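PDB 2BE7: aspartate Carbamoyltransferase Regulatory Chain from Moritella profunda, which probably serves as the regulatory subunit of aspartate carbamoyltransferase, pairing an allosteric domain with a zinc-binding domain through which it joins the catalytic chains. Local coordinates for residues N112-G117 with C137-K142; L29-L34 with E103-C108; Q72-A77 with T97-V102. All coordinates share one frame; numbering follows the deposited sequence.

Contact 1. Residues N112-G117 with C137-K142; sequences NCITHG and CKYCEK. With ZN (zinc ion), chain J.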
ATOM      1  N   ASN D 112       9.593  20.049 -11.597  1.00 50.20           N
ATOM      2  CA  ASN D 112      10.139  18.708 -11.541  1.00 50.02           C
ATOM      3  C   ASN D 112      11.658  18.683 -11.783  1.00 50.04           C
ATOM      4  O   ASN D 112      12.319  17.626 -11.699  1.00 49.45           O
ATOM      5  CB  ASN D 112       9.437  17.868 -12.600  1.00 50.09           C
ATOM      6  CG  ASN D 112       9.690  16.410 -12.423  1.00 50.38           C
ATOM      7  OD1 ASN D 112       9.472  15.885 -11.328  1.00 51.28           O
ATOM      8  ND2 ASN D 112      10.175  15.739 -13.480  1.00 47.91           N
ATOM      9  N   CYS D 113      12.200  19.856 -12.098  1.00 50.07           N
ATOM     10  CA  CYS D 113      13.582  19.988 -12.534  1.00 49.99           C
ATOM     11  C   CYS D 113      14.496  19.504 -11.419  1.00 50.03           C
ATOM     12  O   CYS D 113      14.341  19.910 -10.282  1.00 50.23           O
ATOM     13  CB  CYS D 113      13.847  21.447 -12.879  1.00 49.98           C
ATOM     14  SG  CYS D 113      15.492  21.824 -13.391  1.00 49.14           S
ATOM     15  N   ILE D 114      15.438  18.627 -11.738  1.00 50.16           N
ATOM     16  CA  ILE D 114      16.359  18.100 -10.725  1.00 50.64           C
ATOM     17  C   ILE D 114      17.084  19.202  -9.938  1.00 50.67           C
ATOM     18  O   ILE D 114      17.692  18.962  -8.899  1.00 50.99           O
ATOM     19  CB  ILE D 114      17.441  17.184 -11.352  1.00 50.75           C
ATOM     20  CG1 ILE D 114      18.167  16.355 -10.271  1.00 51.03           C
ATOM     21  CG2 ILE D 114      18.470  18.024 -12.139  1.00 50.94           C
ATOM     22  CD1 ILE D 114      17.240  15.553  -9.343  1.00 51.58           C
ATOM     23  N   THR D 115      17.003  20.416 -10.442  1.00 50.61           N
ATOM     24  CA  THR D 115      17.807  21.502  -9.948  1.00 50.49           C
ATOM     25  C   THR D 115      17.375  21.956  -8.525  1.00 50.70           C
ATOM     26  O   THR D 115      18.196  22.452  -7.733  1.00 50.56           O
ATOM     27  CB  THR D 115      17.792  22.624 -11.014  1.00 50.20           C
ATOM     28  OG1 THR D 115      19.133  23.024 -11.289  1.00 49.52           O
ATOM     29  CG2 THR D 115      16.898  23.815 -10.630  1.00 50.30           C
ATOM     30  N   HIS D 116      16.116  21.704  -8.186  1.00 50.56           N
ATOM     31  CA  HIS D 116      15.504  22.323  -7.026  1.00 50.90           C
ATOM     32  C   HIS D 116      16.019  21.939  -5.634  1.00 51.25           C
ATOM     33  O   HIS D 116      16.561  22.793  -4.926  1.00 52.32           O
ATOM     34  CB  HIS D 116      13.989  22.271  -7.145  1.00 50.54           C
ATOM     35  CG  HIS D 116      13.482  23.274  -8.127  1.00 51.36           C
ATOM     36  ND1 HIS D 116      12.709  22.938  -9.222  1.00 52.12           N
ATOM     37  CD2 HIS D 116      13.737  24.602  -8.235  1.00 50.89           C
ATOM     38  CE1 HIS D 116      12.468  24.029  -9.929  1.00 52.69           C
ATOM     39  NE2 HIS D 116      13.086  25.049  -9.356  1.00 51.96           N
ATOM     40  N   GLY D 117      15.888  20.713  -5.184  1.00 50.99           N
ATOM     41  CA  GLY D 117      16.449  20.461  -3.853  1.00 51.02           C
ATOM     42  C   GLY D 117      17.975  20.344  -3.808  1.00 50.93           C
ATOM     43  O   GLY D 117      18.538  20.137  -2.751  1.00 50.67           O
ATOM     44  N   CYS D 137      16.839  25.950 -19.957  1.00 51.74           N
ATOM     45  CA  CYS D 137      17.516  25.436 -18.772  1.00 51.40           C
ATOM     46  C   CYS D 137      18.565  24.370 -19.101  1.00 51.08           C
ATOM     47  O   CYS D 137      18.284  23.391 -19.782  1.00 50.70           O
ATOM     48  CB  CYS D 137      16.479  24.856 -17.824  1.00 51.35           C
ATOM     49  SG  CYS D 137      17.156  23.950 -16.476  1.00 51.58           S
ATOM     50  N   LYS D 138      19.775  24.578 -18.602  1.00 50.82           N
ATOM     51  CA  LYS D 138      20.889  23.646 -18.801  1.00 50.78           C
ATOM     52  C   LYS D 138      20.564  22.215 -18.342  1.00 50.62           C
ATOM     53  O   LYS D 138      20.947  21.254 -18.987  1.00 50.57           O
ATOM     54  CB  LYS D 138      22.102  24.180 -18.046  1.00 50.76           C
ATOM     55  CG  LYS D 138      23.343  23.305 -18.026  1.00 51.52           C
ATOM     56  CD  LYS D 138      24.271  23.774 -16.885  1.00 52.15           C
ATOM     57  CE  LYS D 138      25.523  22.932 -16.737  1.00 51.65           C
ATOM     58  NZ  LYS D 138      25.688  22.583 -15.304  1.00 51.44           N
ATOM     59  N   TYR D 139      19.854  22.082 -17.232  1.00 50.52           N
ATOM     60  CA  TYR D 139      19.530  20.768 -16.699  1.00 50.84           C
ATOM     61  C   TYR D 139      18.298  20.135 -17.380  1.00 50.81           C
ATOM     62  O   TYR D 139      18.467  19.252 -18.205  1.00 50.80           O
ATOM     63  CB  TYR D 139      19.405  20.833 -15.168  1.00 51.10           C
ATOM     64  CG  TYR D 139      20.726  21.135 -14.515  1.00 50.88           C
ATOM     65  CD1 TYR D 139      21.608  20.115 -14.215  1.00 52.15           C
ATOM     66  CD2 TYR D 139      21.112  22.435 -14.240  1.00 50.15           C
ATOM     67  CE1 TYR D 139      22.835  20.373 -13.633  1.00 52.01           C
ATOM     68  CE2 TYR D 139      22.335  22.706 -13.666  1.00 50.53           C
ATOM     69  CZ  TYR D 139      23.196  21.666 -13.363  1.00 51.31           C
ATOM     70  OH  TYR D 139      24.432  21.894 -12.802  1.00 51.01           O
ATOM     71  N   CYS D 140      17.085  20.598 -17.080  1.00 50.76           N
ATOM     72  CA  CYS D 140      15.871  19.993 -17.661  1.00 51.37           C
ATOM     73  C   CYS D 140      15.648  20.211 -19.158  1.00 51.69           C
ATOM     74  O   CYS D 140      14.753  19.592 -19.743  1.00 52.48           O
ATOM     75  CB  CYS D 140      14.613  20.465 -16.933  1.00 51.72           C
ATOM     76  SG  CYS D 140      14.221  22.184 -17.146  1.00 51.46           S
ATOM     77  N   GLU D 141      16.423  21.105 -19.759  1.00 51.65           N
ATOM     78  CA  GLU D 141      16.378  21.376 -21.200  1.00 51.56           C
ATOM     79  C   GLU D 141      15.047  21.955 -21.726  1.00 52.15           C
ATOM     80  O   GLU D 141      14.829  22.062 -22.951  1.00 52.24           O
ATOM     81  CB  GLU D 141      16.833  20.147 -21.983  1.00 51.13           C
ATOM     82  CG  GLU D 141      18.328  19.956 -21.906  1.00 50.38           C
ATOM     83  CD  GLU D 141      18.811  18.716 -22.617  1.00 48.91           C
ATOM     84  OE1 GLU D 141      19.126  17.724 -21.921  1.00 47.00           O
ATOM     85  OE2 GLU D 141      18.867  18.740 -23.865  1.00 48.09           O
ATOM     86  N   LYS D 142      14.188  22.383 -20.805  1.00 52.51           N
ATOM     87  CA  LYS D 142      12.955  23.061 -21.168  1.00 52.95           C
ATOM     88  C   LYS D 142      13.241  24.548 -21.391  1.00 53.21           C
ATOM     89  O   LYS D 142      14.194  25.094 -20.840  1.00 53.32           O
ATOM     90  CB  LYS D 142      11.904  22.836 -20.092  1.00 53.04           C
ATOM     91  CG  LYS D 142      11.703  21.363 -19.801  1.00 54.25           C
ATOM     92  CD  LYS D 142      10.279  21.003 -19.388  1.00 55.65           C
ATOM     93  CE  LYS D 142      10.069  19.491 -19.512  1.00 56.01           C
ATOM     94  NZ  LYS D 142      10.393  18.970 -20.887  1.00 56.04           N
TER
HETATM   95 ZN    ZN J1108      15.199  23.194 -15.321  1.00 49.41          ZN
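C113 on one side and C137 with C140 on the other turn their thiolates inward onto a single zinc ion, and that shared metal holds the two segments together. C113 SG binds the zinc at 2.4 Å; across from it C140 SG binds at 2.3 Å. The three cysteines do not reach the metal in the same way: in C113 and C137 the sulfur lies anti to the backbone N (chi1 178° and 170°), whereas in C140 it sits between N and the carbonyl carbon (chi1 68°), which brings it round to the same zinc from a turning backbone. C113 SG also lies 3.9 Å from C140 CB. Beside the metal, T115 and Y139 cross at about a right angle, with T115 OG1 approaching the ring obliquely, 3.6 Å from Y139 CD2. I114 adds a methyl, CG2, at 4.2 Å from Y139 CB. The phenol end of Y139 points out of this packing: Y139 OH bonds to an acidic side chain of another protein chain and takes a weak bond from K138 NZ. The backbone from C113 to H116 forms a type I beta turn, and C108 supplies the fourth sulfur. C108 and C113 from the loop after strand 101-102, with C137 and C140 from the end of strand 132-137 and the loop beyond, make this the four-cysteine structural zinc site of the regulatory chain's metal-binding domain.

Contact 2. Residues L29-L34 with E103-C108; sequences LKLFSL and ENVFPC. With ZN (zinc ion), chain J.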
ATOM      1  N   LEU D  29      21.102  43.732  -5.703  1.00 53.41           N
ATOM      2  CA  LEU D  29      21.819  43.542  -4.434  1.00 53.64           C
ATOM      3  C   LEU D  29      21.743  42.094  -3.975  1.00 53.53           C
ATOM      4  O   LEU D  29      22.772  41.444  -3.777  1.00 53.43           O
ATOM      5  CB  LEU D  29      21.244  44.427  -3.321  1.00 53.84           C
ATOM      6  CG  LEU D  29      21.712  45.878  -3.199  1.00 54.79           C
ATOM      7  CD1 LEU D  29      23.226  45.996  -3.326  1.00 55.47           C
ATOM      8  CD2 LEU D  29      21.030  46.753  -4.229  1.00 55.60           C
ATOM      9  N   LYS D  30      20.514  41.606  -3.816  1.00 53.41           N
ATOM     10  CA  LYS D  30      20.252  40.263  -3.279  1.00 53.39           C
ATOM     11  C   LYS D  30      20.828  39.138  -4.146  1.00 53.19           C
ATOM     12  O   LYS D  30      21.530  38.258  -3.646  1.00 53.22           O
ATOM     13  CB  LYS D  30      18.744  40.040  -3.100  1.00 53.31           C
ATOM     14  N   LEU D  31      20.533  39.184  -5.443  1.00 52.90           N
ATOM     15  CA  LEU D  31      20.889  38.094  -6.364  1.00 52.64           C
ATOM     16  C   LEU D  31      22.382  38.028  -6.728  1.00 52.35           C
ATOM     17  O   LEU D  31      22.891  36.955  -7.029  1.00 52.24           O
ATOM     18  CB  LEU D  31      20.018  38.150  -7.640  1.00 52.74           C
ATOM     19  CG  LEU D  31      18.761  37.255  -7.754  1.00 52.39           C
ATOM     20  CD1 LEU D  31      18.046  36.996  -6.434  1.00 52.06           C
ATOM     21  CD2 LEU D  31      17.785  37.859  -8.758  1.00 52.45           C
ATOM     22  N   PHE D  32      23.083  39.157  -6.692  1.00 52.12           N
ATOM     23  CA  PHE D  32      24.512  39.186  -7.052  1.00 51.89           C
ATOM     24  C   PHE D  32      25.425  39.446  -5.836  1.00 51.69           C
ATOM     25  O   PHE D  32      26.638  39.652  -5.977  1.00 51.34           O
ATOM     26  CB  PHE D  32      24.757  40.210  -8.171  1.00 51.96           C
ATOM     27  CG  PHE D  32      24.157  39.816  -9.509  1.00 51.90           C
ATOM     28  CD1 PHE D  32      22.777  39.869  -9.721  1.00 52.16           C
ATOM     29  CD2 PHE D  32      24.973  39.406 -10.560  1.00 51.74           C
ATOM     30  CE1 PHE D  32      22.230  39.511 -10.952  1.00 52.11           C
ATOM     31  CE2 PHE D  32      24.433  39.046 -11.792  1.00 51.66           C
ATOM     32  CZ  PHE D  32      23.062  39.097 -11.989  1.00 51.81           C
ATOM     33  N   SER D  33      24.829  39.418  -4.646  1.00 51.51           N
ATOM     34  CA  SER D  33      25.571  39.501  -3.392  1.00 51.37           C
ATOM     35  C   SER D  33      26.599  40.638  -3.377  1.00 51.29           C
ATOM     36  O   SER D  33      27.724  40.449  -2.918  1.00 51.31           O
ATOM     37  CB  SER D  33      26.262  38.164  -3.112  1.00 51.26           C
ATOM     38  N   LEU D  34      26.199  41.818  -3.859  1.00 51.27           N
ATOM     39  CA  LEU D  34      27.113  42.974  -4.007  1.00 51.19           C
ATOM     40  C   LEU D  34      27.559  43.606  -2.685  1.00 51.20           C
ATOM     41  O   LEU D  34      28.584  44.288  -2.635  1.00 51.15           O
ATOM     42  CB  LEU D  34      26.490  44.057  -4.906  1.00 51.10           C
ATOM     43  CG  LEU D  34      26.191  43.670  -6.361  1.00 51.06           C
ATOM     44  CD1 LEU D  34      25.538  44.821  -7.117  1.00 50.61           C
ATOM     45  CD2 LEU D  34      27.453  43.192  -7.092  1.00 50.94           C
ATOM     46  N   GLU D 103      24.335  32.209 -15.115  1.00 51.56           N
ATOM     47  CA  GLU D 103      24.603  31.291 -13.979  1.00 51.68           C
ATOM     48  C   GLU D 103      23.900  31.826 -12.702  1.00 51.62           C
ATOM     49  O   GLU D 103      23.308  32.891 -12.744  1.00 51.97           O
ATOM     50  CB  GLU D 103      26.107  31.056 -13.778  1.00 51.74           C
ATOM     51  N   ASN D 104      23.980  31.112 -11.578  1.00 51.21           N
ATOM     52  CA  ASN D 104      22.908  31.170 -10.546  1.00 50.79           C
ATOM     53  C   ASN D 104      22.297  32.548 -10.245  1.00 50.11           C
ATOM     54  O   ASN D 104      22.776  33.285  -9.409  1.00 49.81           O
ATOM     55  CB  ASN D 104      23.251  30.391  -9.241  1.00 51.10           C
ATOM     56  CG  ASN D 104      24.253  31.102  -8.346  1.00 50.85           C
ATOM     57  OD1 ASN D 104      25.329  31.480  -8.782  1.00 53.40           O
ATOM     58  ND2 ASN D 104      23.909  31.256  -7.082  1.00 49.60           N
ATOM     59  N   VAL D 105      21.214  32.857 -10.946  1.00 49.63           N
ATOM     60  CA  VAL D 105      20.388  34.035 -10.677  1.00 49.02           C
ATOM     61  C   VAL D 105      18.942  33.628 -10.417  1.00 48.67           C
ATOM     62  O   VAL D 105      18.337  34.091  -9.451  1.00 48.44           O
ATOM     63  CB  VAL D 105      20.419  35.026 -11.857  1.00 48.93           C
ATOM     64  CG1 VAL D 105      19.449  36.190 -11.630  1.00 48.93           C
ATOM     65  CG2 VAL D 105      21.811  35.561 -12.041  1.00 49.03           C
ATOM     66  N   PHE D 106      18.401  32.770 -11.289  1.00 48.52           N
ATOM     67  CA  PHE D 106      16.980  32.378 -11.275  1.00 48.21           C
ATOM     68  C   PHE D 106      16.776  30.878 -11.082  1.00 48.00           C
ATOM     69  O   PHE D 106      17.549  30.069 -11.587  1.00 47.50           O
ATOM     70  CB  PHE D 106      16.303  32.779 -12.588  1.00 48.26           C
ATOM     71  CG  PHE D 106      16.482  34.241 -12.955  1.00 48.47           C
ATOM     72  CD1 PHE D 106      17.326  34.612 -13.998  1.00 48.08           C
ATOM     73  CD2 PHE D 106      15.800  35.239 -12.259  1.00 47.51           C
ATOM     74  CE1 PHE D 106      17.484  35.939 -14.339  1.00 48.00           C
ATOM     75  CE2 PHE D 106      15.959  36.561 -12.583  1.00 47.43           C
ATOM     76  CZ  PHE D 106      16.799  36.919 -13.629  1.00 48.16           C
ATOM     77  N   PRO D 107      15.702  30.501 -10.374  1.00 47.98           N
ATOM     78  CA  PRO D 107      15.380  29.104 -10.265  1.00 48.11           C
ATOM     79  C   PRO D 107      14.630  28.694 -11.521  1.00 48.31           C
ATOM     80  O   PRO D 107      13.997  29.525 -12.150  1.00 48.85           O
ATOM     81  CB  PRO D 107      14.466  29.060  -9.040  1.00 47.86           C
ATOM     82  CG  PRO D 107      13.724  30.320  -9.106  1.00 47.64           C
ATOM     83  CD  PRO D 107      14.691  31.332  -9.696  1.00 48.18           C
ATOM     84  N   CYS D 108      14.708  27.428 -11.887  1.00 48.82           N
ATOM     85  CA  CYS D 108      13.968  26.907 -13.037  1.00 49.07           C
ATOM     86  C   CYS D 108      12.447  26.937 -12.812  1.00 48.82           C
ATOM     87  O   CYS D 108      11.957  26.495 -11.769  1.00 48.82           O
ATOM     88  CB  CYS D 108      14.411  25.476 -13.308  1.00 49.25           C
ATOM     89  SG  CYS D 108      13.807  24.833 -14.819  1.00 49.94           S
TER
HETATM   90 ZN    ZN J1108      15.199  23.194 -15.321  1.00 49.41          ZN
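Helix 25-32 of the allosteric domain meets, at its C-terminal end, the segment that leads from strand 101-102 toward the zinc site, and the meeting is made almost wholly by L31 and F32 against V105. The two methyls of V105 divide the work. CG1, anti to the backbone N (chi1 174°), faces L31, where L31 CD2 comes to 3.7 Å from V105 CG1; CG2 is directed at the phenylalanine, with F32 CZ 3.8 Å from V105 CG2. L31 and V105 cross at about a right angle, and the leucine also leans on the backbone, its CG 3.6 Å from V105 O. The F32 ring presents its far end, CZ and CE1, to the valine methyl in an oblique approach. The helix closes in a Schellman motif, with S33 taking a positive phi. This is a junction between the two domains of the regulatory chain, small in area and apolar, lying at the surface. V105 is backed from its own segment by F106, since V105 CG1 sits over the centre of one face of the F106 ring, 3.3 Å above its plane. L31 CD2 touches the same ring more loosely, obliquely and at 4.4 Å from F106 CE2. Further along, F106 O accepts a hydrogen bond from S122 OG, and two residues beyond F106 the segment reaches C108, whose SG binds the zinc ion at 2.2 Å.

Contact 3. Residues Q72-A77 with T97-V102; sequences QLALLA and TLPNEV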
ATOM      1  N   GLN D  72      25.575  39.996 -17.110  1.00 55.18           N
ATOM      2  CA  GLN D  72      24.642  39.142 -16.357  1.00 55.14           C
ATOM      3  C   GLN D  72      23.444  39.935 -15.826  1.00 55.09           C
ATOM      4  O   GLN D  72      22.331  39.415 -15.737  1.00 55.02           O
ATOM      5  CB  GLN D  72      25.356  38.444 -15.202  1.00 55.11           C
ATOM      6  CG  GLN D  72      26.307  37.343 -15.636  1.00 55.35           C
ATOM      7  CD  GLN D  72      25.586  36.099 -16.135  1.00 55.24           C
ATOM      8  OE1 GLN D  72      25.595  35.056 -15.481  1.00 55.17           O
ATOM      9  NE2 GLN D  72      24.955  36.208 -17.297  1.00 55.19           N
ATOM     10  N   LEU D  73      23.690  41.205 -15.513  1.00 55.00           N
ATOM     11  CA  LEU D  73      22.673  42.116 -14.993  1.00 54.82           C
ATOM     12  C   LEU D  73      21.596  42.466 -16.018  1.00 54.74           C
ATOM     13  O   LEU D  73      20.509  42.905 -15.653  1.00 54.72           O
ATOM     14  CB  LEU D  73      23.329  43.417 -14.520  1.00 54.84           C
ATOM     15  CG  LEU D  73      24.518  43.338 -13.555  1.00 54.84           C
ATOM     16  CD1 LEU D  73      25.022  44.743 -13.210  1.00 54.44           C
ATOM     17  CD2 LEU D  73      24.151  42.575 -12.290  1.00 54.84           C
ATOM     18  N   ALA D  74      21.907  42.270 -17.295  1.00 54.69           N
ATOM     19  CA  ALA D  74      21.033  42.665 -18.409  1.00 54.76           C
ATOM     20  C   ALA D  74      19.602  42.117 -18.355  1.00 54.86           C
ATOM     21  O   ALA D  74      18.726  42.599 -19.071  1.00 54.88           O
ATOM     22  CB  ALA D  74      21.683  42.269 -19.740  1.00 54.77           C
ATOM     23  N   LEU D  75      19.367  41.104 -17.533  1.00 55.02           N
ATOM     24  CA  LEU D  75      18.042  40.497 -17.429  1.00 55.21           C
ATOM     25  C   LEU D  75      17.174  41.128 -16.331  1.00 55.27           C
ATOM     26  O   LEU D  75      15.952  41.151 -16.436  1.00 54.89           O
ATOM     27  CB  LEU D  75      18.183  38.983 -17.241  1.00 55.31           C
ATOM     28  CG  LEU D  75      18.452  38.259 -18.570  1.00 55.42           C
ATOM     29  CD1 LEU D  75      19.357  37.055 -18.383  1.00 55.54           C
ATOM     30  CD2 LEU D  75      17.132  37.858 -19.248  1.00 55.47           C
ATOM     31  N   LEU D  76      17.812  41.642 -15.285  1.00 55.74           N
ATOM     32  CA  LEU D  76      17.104  42.375 -14.229  1.00 56.17           C
ATOM     33  C   LEU D  76      16.912  43.859 -14.569  1.00 56.50           C
ATOM     34  O   LEU D  76      16.026  44.516 -14.010  1.00 56.51           O
ATOM     35  CB  LEU D  76      17.852  42.249 -12.903  1.00 56.12           C
ATOM     36  CG  LEU D  76      17.860  40.861 -12.270  1.00 55.90           C
ATOM     37  CD1 LEU D  76      18.829  40.861 -11.097  1.00 56.04           C
ATOM     38  CD2 LEU D  76      16.456  40.429 -11.831  1.00 55.49           C
ATOM     39  N   ALA D  77      17.745  44.366 -15.479  1.00 56.73           N
ATOM     40  CA  ALA D  77      17.731  45.773 -15.876  1.00 56.98           C
ATOM     41  C   ALA D  77      18.495  45.955 -17.185  1.00 57.32           C
ATOM     42  O   ALA D  77      19.620  46.462 -17.179  1.00 57.44           O
ATOM     43  CB  ALA D  77      18.352  46.629 -14.791  1.00 57.02           C
ATOM     44  N   THR D  97      24.397  44.126 -23.284  1.00 54.43           N
ATOM     45  CA  THR D  97      23.641  43.256 -24.186  1.00 54.24           C
ATOM     46  C   THR D  97      23.370  41.966 -23.429  1.00 53.99           C
ATOM     47  O   THR D  97      24.102  41.610 -22.500  1.00 54.02           O
ATOM     48  CB  THR D  97      24.410  42.888 -25.475  1.00 54.15           C
ATOM     49  OG1 THR D  97      25.102  44.034 -25.980  1.00 54.38           O
ATOM     50  CG2 THR D  97      23.450  42.365 -26.551  1.00 54.20           C
ATOM     51  N   LEU D  98      22.316  41.271 -23.835  1.00 53.61           N
ATOM     52  CA  LEU D  98      21.991  39.961 -23.290  1.00 53.26           C
ATOM     53  C   LEU D  98      23.198  39.031 -23.458  1.00 53.16           C
ATOM     54  O   LEU D  98      23.789  38.990 -24.540  1.00 53.31           O
ATOM     55  CB  LEU D  98      20.761  39.396 -24.012  1.00 53.08           C
ATOM     56  CG  LEU D  98      19.615  38.853 -23.159  1.00 52.90           C
ATOM     57  CD1 LEU D  98      19.177  39.829 -22.076  1.00 52.53           C
ATOM     58  CD2 LEU D  98      18.437  38.506 -24.055  1.00 52.53           C
ATOM     59  N   PRO D  99      23.586  38.295 -22.394  1.00 52.99           N
ATOM     60  CA  PRO D  99      24.699  37.359 -22.530  1.00 52.87           C
ATOM     61  C   PRO D  99      24.215  36.060 -23.160  1.00 52.74           C
ATOM     62  O   PRO D  99      23.033  35.924 -23.465  1.00 52.89           O
ATOM     63  CB  PRO D  99      25.134  37.123 -21.087  1.00 52.81           C
ATOM     64  CG  PRO D  99      23.888  37.258 -20.304  1.00 52.91           C
ATOM     65  CD  PRO D  99      23.016  38.259 -21.036  1.00 53.05           C
ATOM     66  N   ASN D 100      25.116  35.112 -23.358  1.00 52.52           N
ATOM     67  CA  ASN D 100      24.713  33.812 -23.875  1.00 52.41           C
ATOM     68  C   ASN D 100      24.127  32.912 -22.772  1.00 52.49           C
ATOM     69  O   ASN D 100      23.313  32.038 -23.056  1.00 52.26           O
ATOM     70  CB  ASN D 100      25.886  33.128 -24.597  1.00 52.37           C
ATOM     71  CG  ASN D 100      26.145  33.704 -26.002  1.00 51.98           C
ATOM     72  OD1 ASN D 100      25.401  34.552 -26.495  1.00 51.79           O
ATOM     73  ND2 ASN D 100      27.203  33.229 -26.645  1.00 51.41           N
ATOM     74  N   GLU D 101      24.502  33.166 -21.515  1.00 52.70           N
ATOM     75  CA  GLU D 101      24.205  32.250 -20.418  1.00 52.61           C
ATOM     76  C   GLU D 101      24.117  32.952 -19.056  1.00 52.13           C
ATOM     77  O   GLU D 101      24.960  33.782 -18.737  1.00 52.04           O
ATOM     78  CB  GLU D 101      25.301  31.193 -20.376  1.00 52.85           C
ATOM     79  CG  GLU D 101      24.786  29.764 -20.450  1.00 54.80           C
ATOM     80  CD  GLU D 101      25.888  28.758 -20.762  1.00 57.23           C
ATOM     81  OE1 GLU D 101      27.056  29.183 -20.946  1.00 58.58           O
ATOM     82  OE2 GLU D 101      25.583  27.542 -20.813  1.00 58.25           O
ATOM     83  N   VAL D 102      23.115  32.582 -18.255  1.00 51.73           N
ATOM     84  CA  VAL D 102      22.901  33.134 -16.910  1.00 51.52           C
ATOM     85  C   VAL D 102      23.212  32.097 -15.830  1.00 51.60           C
ATOM     86  O   VAL D 102      22.417  31.188 -15.640  1.00 52.14           O
ATOM     87  CB  VAL D 102      21.416  33.525 -16.691  1.00 51.42           C
ATOM     88  CG1 VAL D 102      21.298  34.613 -15.646  1.00 51.50           C
ATOM     89  CG2 VAL D 102      20.775  33.978 -17.957  1.00 51.66           C
TER
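The helically turned backbone of 72-76 runs beside the segment 97-102, coming closest at A74 with L98, where the CA atoms are 5.7 Å apart, and again at Q72 with V102. Q72 makes the polar link. Its chain bends at chi2 (-72°), swinging the amide over to the other backbone, and Q72 NE2 donates to E101 O at 2.8 Å. The bond is far from straight, with an angle of 135° at the hydrogen, and the donor lies tilted 24° from the carbonyl plane. The same nitrogen rests against the proline, Q72 NE2 being 3.4 Å from P99 CG, and the glutamine and proline side chains cross at about a right angle. The other end of the amide is used as well: Q72 OE1 accepts a hydrogen bond from E103 N, so the one amide bridges two alternate residues, taking E101 O and E103 N on the two sides of V102 in sequence. With an alanine here, E101 O and E103 N would probably both lose their side-chain partner, and a gap would be likely to open beside P99. L75 carries the apolar part. It reaches V102 tip to tip, L75 CD1 lying 3.4 Å from V102 CG2, and crosses L98 at about a right angle, with L75 CG 3.9 Å from L98 CD1. A74 offers its single methyl to the backbone, A74 CB standing 3.7 Å from T97 O. Beyond the two segments, L75, L98, P99 and V102 all touch I126 on strand 124-129, which pairs with strand 101-102, while Q72, L73 and L76 pack on F32 of helix 25-32 and L73 touches I17 of strand 14-20.

How the contacts relate
Contacts 2 and 3 are neighbours at the junction of the two domains, their centres 11 Å apart; contact 1 lies farther out in the zinc domain, about 16 Å from the centre of contact 2 and 20 Å from that of contact 3. Along the chain, contact 3 falls wholly within the span that contact 2 bridges, and contact 1 comes after both. Segment 97-102 passes directly into 103-108, and C108 then joins contact 2 to contact 1 through the zinc. Segment 72-77 leads toward strand 82-86 of the five-stranded sheet, whereas 101-102 is an outer strand of the four-stranded sheet whose strand 132-137 ends at the metal; contacts 2 and 3 therefore join the two parts of the chain.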